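Local structure of ABC transporter binding protein AcbH (3OO8) at residues L199-Y204 / P285-Q290; D294-P299 / A359-C364. The protein serves as the extracellular solute receptor of a bacterial ABC transporter and binds beta-D-galactopyranose with exclusive preference. The protein carries 2 engineered substitutions. One frame throughout, in Å; residues are numbered along the deposited sequence.

Interaction 1 of 2, residues L199-Y204 / P285-Q290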
# COMPACT_ATOMS: atom_id res chain seq x y z
N LEU A 199 0.82 -11.16 7.53
CA LEU A 199 -0.66 -11.07 7.41
C LEU A 199 -1.32 -12.43 7.22
O LEU A 199 -2.44 -12.63 7.65
CB LEU A 199 -1.04 -10.21 6.20
CG LEU A 199 -0.69 -8.72 6.32
CD1 LEU A 199 -0.89 -7.97 5.01
CD2 LEU A 199 -1.53 -8.07 7.43
N ARG A 200 -0.63 -13.34 6.52
CA ARG A 200 -1.19 -14.67 6.25
C ARG A 200 -1.00 -15.65 7.40
O ARG A 200 -1.83 -16.54 7.55
CB ARG A 200 -0.50 -15.26 5.01
CG ARG A 200 -0.93 -14.54 3.75
CD ARG A 200 -2.31 -15.02 3.24
NE ARG A 200 -2.61 -14.47 1.91
CZ ARG A 200 -3.12 -13.26 1.70
NH1 ARG A 200 -3.45 -12.46 2.72
NH2 ARG A 200 -3.32 -12.85 0.46
N ILE A 201 0.09 -15.52 8.17
CA ILE A 201 0.40 -16.44 9.30
C ILE A 201 -0.22 -15.94 10.61
O ILE A 201 -0.91 -16.70 11.31
CB ILE A 201 1.91 -16.58 9.47
CG1 ILE A 201 2.45 -17.27 8.22
CG2 ILE A 201 2.27 -17.48 10.68
CD1 ILE A 201 3.97 -17.19 8.09
N ASN A 202 0.04 -14.66 10.91
CA ASN A 202 -0.33 -14.04 12.18
C ASN A 202 -1.55 -13.12 12.16
O ASN A 202 -2.16 -12.86 13.21
CB ASN A 202 0.87 -13.31 12.79
CG ASN A 202 2.05 -14.24 13.02
OD1 ASN A 202 3.17 -14.00 12.54
ND2 ASN A 202 1.80 -15.35 13.70
N GLY A 203 -1.90 -12.60 10.98
CA GLY A 203 -3.08 -11.79 10.84
C GLY A 203 -2.81 -10.30 10.95
O GLY A 203 -1.71 -9.87 11.29
N TYR A 204 -3.85 -9.51 10.66
CA TYR A 204 -3.73 -8.05 10.55
C TYR A 204 -3.48 -7.39 11.90
O TYR A 204 -2.60 -6.52 12.04
CB TYR A 204 -5.01 -7.46 9.95
CG TYR A 204 -5.00 -5.96 9.81
CD1 TYR A 204 -4.44 -5.35 8.70
CD2 TYR A 204 -5.60 -5.15 10.76
CE1 TYR A 204 -4.44 -3.96 8.57
CE2 TYR A 204 -5.60 -3.77 10.63
CZ TYR A 204 -5.03 -3.19 9.53
OH TYR A 204 -5.03 -1.82 9.42
N PRO A 285 -1.31 -16.62 -1.84
CA PRO A 285 -2.14 -17.74 -1.33
C PRO A 285 -2.32 -17.78 0.19
O PRO A 285 -1.56 -17.17 0.94
CB PRO A 285 -1.38 -18.98 -1.81
CG PRO A 285 -0.75 -18.49 -3.10
CD PRO A 285 -0.20 -17.13 -2.68
N ALA A 286 -3.34 -18.51 0.63
CA ALA A 286 -3.66 -18.63 2.06
C ALA A 286 -2.65 -19.56 2.71
O ALA A 286 -2.24 -20.59 2.10
CB ALA A 286 -5.04 -19.20 2.21
N ILE A 287 -2.21 -19.20 3.91
CA ILE A 287 -1.35 -20.07 4.70
C ILE A 287 -2.11 -20.57 5.92
O ILE A 287 -2.26 -21.77 6.12
CB ILE A 287 -0.06 -19.34 5.15
CG1 ILE A 287 0.76 -18.94 3.92
CG2 ILE A 287 0.74 -20.25 6.11
CD1 ILE A 287 2.02 -18.10 4.23
N ASN A 288 -2.59 -19.64 6.74
CA ASN A 288 -3.31 -19.99 7.98
C ASN A 288 -4.76 -19.68 7.70
O ASN A 288 -5.16 -18.53 7.54
CB ASN A 288 -2.73 -19.22 9.18
CG ASN A 288 -3.56 -19.35 10.44
OD1 ASN A 288 -4.61 -19.99 10.43
ND2 ASN A 288 -3.08 -18.77 11.53
N PRO A 289 -5.58 -20.72 7.54
CA PRO A 289 -6.94 -20.48 7.15
C PRO A 289 -7.72 -19.53 8.09
O PRO A 289 -8.73 -18.99 7.70
CB PRO A 289 -7.54 -21.89 7.07
CG PRO A 289 -6.35 -22.78 6.80
CD PRO A 289 -5.25 -22.16 7.62
N GLN A 290 -7.23 -19.30 9.30
CA GLN A 290 -7.91 -18.34 10.17
C GLN A 290 -7.94 -16.96 9.50
O GLN A 290 -8.90 -16.20 9.68
CB GLN A 290 -7.18 -18.23 11.52
CG GLN A 290 -7.83 -17.29 12.52
CD GLN A 290 -7.13 -17.33 13.86
OE1 GLN A 290 -6.22 -18.13 14.08
NE2 GLN A 290 -7.50 -16.42 14.75
O HOH W 1 -3.55 -17.10 5.38
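R200 and I201, in the last turn of helix 191-201, meet the 285-290 loop through one long side chain, the I201 side chain and two carbonyls. R200 can be followed outward. Its CB packs on I287 CD1 at 3.9 Å, and CG, set beside the backbone N and anti to the carbonyl carbon (chi1 -71°), sends the chain along the loop toward P285. A bend at chi2 brings CD to 3.2 Å from P285 O and beside A286 CA. NE then gives a weak hydrogen bond to P285 O (3.1 Å, 131° at the hydrogen), the oxygen lying in plane at the guanidinium edge. Beyond it, NH2 bonds to F284 O and NH1 faces Y295 O, so backbone carbonyls fix the rotation of the group. The R200 carbonyl in turn accepts from N288 N at 3.3 Å, the donor standing above the carbonyl plane, and from a water that also accepts from I287 N. N288 makes the straighter bond: its ND2 reaches I201 O at 3.0 Å with 161° at the hydrogen, the oxygen lying near the amide plane. With an alanine here, I201 O would probably lose this donor and Q290 N its acceptor, loosening the turn. I201 CG1 meets I287 CG2 at 4.0 Å; the two side chains meet at a slant, and both touch Q228 of helix 220-232. At the end of helix 191-201, the carbonyls of R200 and I201 thus take donors from a loop folded into an Asx turn, in which N288 OD1 accepts from Q290 N.

Interaction 2 of 2, residues D294-P299 / A359-C364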
# COMPACT_ATOMS: atom_id res chain seq x y z
N ASP A 294 -7.57 -12.60 3.71
CA ASP A 294 -8.38 -11.45 4.12
C ASP A 294 -7.71 -10.10 4.09
O ASP A 294 -8.38 -9.06 4.17
CB ASP A 294 -8.87 -11.64 5.54
CG ASP A 294 -9.97 -12.66 5.65
OD1 ASP A 294 -10.69 -12.88 4.65
OD2 ASP A 294 -10.14 -13.18 6.78
N TYR A 295 -6.38 -10.10 4.00
CA TYR A 295 -5.60 -8.88 4.18
C TYR A 295 -4.63 -8.67 3.05
O TYR A 295 -4.16 -9.64 2.43
CB TYR A 295 -4.85 -8.95 5.52
CG TYR A 295 -5.77 -9.24 6.67
CD1 TYR A 295 -6.82 -8.37 6.95
CD2 TYR A 295 -5.56 -10.36 7.50
CE1 TYR A 295 -7.69 -8.64 8.00
CE2 TYR A 295 -6.41 -10.63 8.54
CZ TYR A 295 -7.46 -9.76 8.80
OH TYR A 295 -8.31 -10.02 9.85
N MET A 296 -4.30 -7.42 2.76
CA MET A 296 -3.37 -7.10 1.67
C MET A 296 -2.73 -5.75 2.00
O MET A 296 -3.39 -4.90 2.59
CB MET A 296 -4.16 -6.88 0.36
CG MET A 296 -3.27 -6.82 -0.90
SD MET A 296 -4.22 -6.14 -2.29
CE MET A 296 -5.32 -7.49 -2.67
N ASP A 297 -1.48 -5.55 1.60
CA ASP A 297 -0.91 -4.20 1.57
C ASP A 297 -1.54 -3.50 0.35
O ASP A 297 -1.34 -3.94 -0.80
CB ASP A 297 0.62 -4.27 1.27
CG ASP A 297 1.51 -4.38 2.53
OD1 ASP A 297 1.12 -3.99 3.67
OD2 ASP A 297 2.65 -4.85 2.37
N ALA A 298 -2.28 -2.42 0.58
CA ALA A 298 -2.85 -1.63 -0.52
C ALA A 298 -2.69 -0.17 -0.13
O ALA A 298 -3.60 0.45 0.44
CB ALA A 298 -4.31 -2.02 -0.78
N PRO A 299 -1.51 0.42 -0.38
CA PRO A 299 -1.22 1.78 0.10
C PRO A 299 -2.25 2.82 -0.37
O PRO A 299 -2.46 2.99 -1.58
CB PRO A 299 0.17 2.08 -0.50
CG PRO A 299 0.80 0.70 -0.64
CD PRO A 299 -0.34 -0.19 -1.06
N ALA A 359 -11.79 -5.28 -7.51
CA ALA A 359 -12.46 -6.46 -7.01
C ALA A 359 -11.69 -7.11 -5.86
O ALA A 359 -12.27 -7.39 -4.80
CB ALA A 359 -12.65 -7.46 -8.14
N GLU A 360 -10.38 -7.29 -6.03
CA GLU A 360 -9.59 -8.00 -5.03
C GLU A 360 -9.32 -7.14 -3.80
O GLU A 360 -9.39 -7.63 -2.67
CB GLU A 360 -8.29 -8.54 -5.64
CG GLU A 360 -8.59 -9.64 -6.67
CD GLU A 360 -9.34 -10.81 -6.08
OE1 GLU A 360 -9.11 -11.17 -4.89
OE2 GLU A 360 -10.16 -11.41 -6.82
N ILE A 361 -9.03 -5.86 -3.98
CA ILE A 361 -8.92 -5.01 -2.80
C ILE A 361 -10.24 -4.89 -2.01
O ILE A 361 -10.26 -4.90 -0.77
CB ILE A 361 -8.38 -3.61 -3.16
CG1 ILE A 361 -6.99 -3.75 -3.75
CG2 ILE A 361 -8.40 -2.73 -1.90
CD1 ILE A 361 -6.46 -2.42 -4.41
N GLY A 362 -11.35 -4.85 -2.73
CA GLY A 362 -12.66 -4.73 -2.07
C GLY A 362 -13.08 -5.94 -1.23
O GLY A 362 -13.87 -5.80 -0.29
N LYS A 363 -12.53 -7.10 -1.56
CA LYS A 363 -12.81 -8.32 -0.79
C LYS A 363 -12.09 -8.34 0.56
O LYS A 363 -12.54 -9.02 1.49
CB LYS A 363 -12.40 -9.57 -1.60
CG LYS A 363 -13.24 -9.83 -2.82
CD LYS A 363 -12.50 -10.91 -3.64
CE LYS A 363 -13.25 -11.37 -4.81
NZ LYS A 363 -12.36 -12.36 -5.50
N CYS A 364 -11.01 -7.57 0.72
CA CYS A 364 -10.27 -7.60 1.97
C CYS A 364 -11.03 -7.00 3.16
O CYS A 364 -11.60 -5.91 3.06
CB CYS A 364 -8.96 -6.85 1.82
SG CYS A 364 -7.84 -7.64 0.66
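M296 reaches from strand 295-297 to the end of helix 352-363, with CB against C364 just past the helix, SD against I361 and CE against E360. Its chain is extended through the first two torsions: CG is anti to the backbone N (chi1 -168°) and SD nearly anti to CA, which carries the sulfur away from the strand to I361. Only at chi3 (-72°) does the chain bend, turning CE in toward the helix backbone, to 4.1 Å from E360 O. SD meets I361 CG1 at 3.9 Å, the two side chains crossing at about a right angle. I361 holds CG1 beside its backbone N and chi2 near anti, so CD1 extends past the methionine to A298 CB, 4.2 Å away. M296 and A298, two residues apart on the strand side, thus share one isoleucine. C364 fills the other end of the contact: with SG anti to its carbonyl carbon, the sulfur rests 3.8 Å from M296 CB. C364 CA comes within 3.2 Å of D294 O. The contact is apolar apart from these backbone oxygens. At the outer side of the helix, K363 NZ forms a salt bridge with E360 OE2 (2.7 Å), approaching from the syn side and 32° out of the carboxylate plane. After C364 the chain enters strand 366-368, which pairs in parallel with strand 295-297, and S368 bonds to the backbone of M296 and A298. V367 of that strand touches A298 and I361, while strand 134-147 borders M296 through P141 and V143 and I361 through N139.

Interactions 1 and 2 have centres 13 Å apart and follow one another along the chain, the 285-290 loop leading within a few residues to 294-299. They are joined directly: R200 NH1 is hydrogen-bonded to Y295 O at 2.9 Å, and the Y295 ring packs beside Y204, with Y295 CE2 3.5 Å from Y204 N. L199 CD1 also approaches M296 N. Interaction 2 lies close to the galactose site, empty of sugar in this chain, and interaction 1 farther back: the M296 side chain is about 5 Å from that of W142, a galactose-binding residue, and that of R200 about 9 Å from it. A298 is about 9 Å from R373, another sugar-binding residue, again between side chains.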